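Local coordinates for protein beta-lactamase Mb2281c (Mycobacterium bovis, PDB 3I7J) that probably acts as a serine hydrolase of the beta-lactamase and penicillin-binding-protein family, although its natural substrate is not established, at residues 160-163 / 167-170. Sequence-based numbering, arbitrary orientation.
Sequences AGDL and STVS
Asp162, in the last turn of helix 153-164, reaches across to the backbone of Ser167 and Thr168 and ties down the loop to helix 171-177, within the helical part of a beta-lactamase-like fold. It illustrates how a single carboxylate can hold two successive residues of a loop by accepting from their peptide N-H groups. Both bonds end on OD1, but they arrive differently. Thr168 N lies 2.9 Å from Asp162 OD1 and meets the syn lone pair of that oxygen, on the side of OD2, in a fairly straight bond (160°). Ser167 N, 2.8 Å from the same OD1, comes from above the carboxylate plane, 42° out of it, and its bond is more bent (141°). With CG turned anti to the backbone N, the carboxylate is carried out to the N-H groups of the loop, and the Asp162 side chain crosses that of Thr168 at about a right angle. The other oxygen, OD2, forms a salt bridge with NE of Arg48 on helix 42-56, which probably helps fix the carboxylate's rotation and would be expected to favour its charged form. Helix 153-164, the loop and helix 42-56 thus meet at one buried acid. Beside the paired N-H groups, Ser167 CB rests 3.4 Å from Asp162 OD1.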
# COMPACT_ATOMS: atom_id res chain seq x y z
N ALA A 160 1.88 -2.48 -9.64
CA ALA A 160 2.44 -3.71 -9.08
C ALA A 160 3.71 -4.08 -9.84
O ALA A 160 4.63 -4.67 -9.26
CB ALA A 160 1.41 -4.85 -9.18
N GLY A 161 3.77 -3.73 -11.12
CA GLY A 161 4.95 -4.02 -11.91
C GLY A 161 6.14 -3.24 -11.39
O GLY A 161 7.27 -3.75 -11.33
N ASP A 162 5.89 -2.01 -10.98
CA ASP A 162 6.94 -1.15 -10.45
C ASP A 162 7.39 -1.66 -9.09
O ASP A 162 8.54 -1.48 -8.69
CB ASP A 162 6.42 0.29 -10.33
CG ASP A 162 7.52 1.29 -10.08
OD1 ASP A 162 8.38 1.46 -10.96
OD2 ASP A 162 7.53 1.90 -8.99
N LEU A 163 6.48 -2.32 -8.37
CA LEU A 163 6.82 -2.86 -7.04
C LEU A 163 7.59 -4.17 -7.15
O LEU A 163 8.26 -4.59 -6.20
CB LEU A 163 5.54 -3.07 -6.23
CG LEU A 163 4.72 -1.81 -5.94
CD1 LEU A 163 3.47 -2.15 -5.12
CD2 LEU A 163 5.60 -0.82 -5.18
N SER A 167 11.19 0.99 -10.96
CA SER A 167 11.60 1.87 -12.03
C SER A 167 11.42 3.33 -11.62
O SER A 167 12.24 4.19 -11.92
CB SER A 167 10.79 1.62 -13.30
OG SER A 167 11.24 2.46 -14.34
N THR A 168 10.32 3.59 -10.92
CA THR A 168 9.99 4.92 -10.45
C THR A 168 10.96 5.38 -9.36
O THR A 168 11.08 6.57 -9.08
CB THR A 168 8.54 4.96 -9.92
OG1 THR A 168 8.04 6.29 -9.98
CG2 THR A 168 8.48 4.48 -8.49
N VAL A 169 11.65 4.42 -8.74
CA VAL A 169 12.65 4.70 -7.71
C VAL A 169 13.81 3.73 -7.93
O VAL A 169 13.68 2.76 -8.67
CB VAL A 169 12.10 4.51 -6.24
CG1 VAL A 169 10.93 5.45 -5.99
CG2 VAL A 169 11.68 3.07 -6.00
N SER A 170 14.95 4.01 -7.30
CA SER A 170 16.12 3.15 -7.44
C SER A 170 15.91 1.83 -6.73
O SER A 170 15.09 1.72 -5.82
CB SER A 170 17.34 3.83 -6.84
OG SER A 170 17.14 4.00 -5.44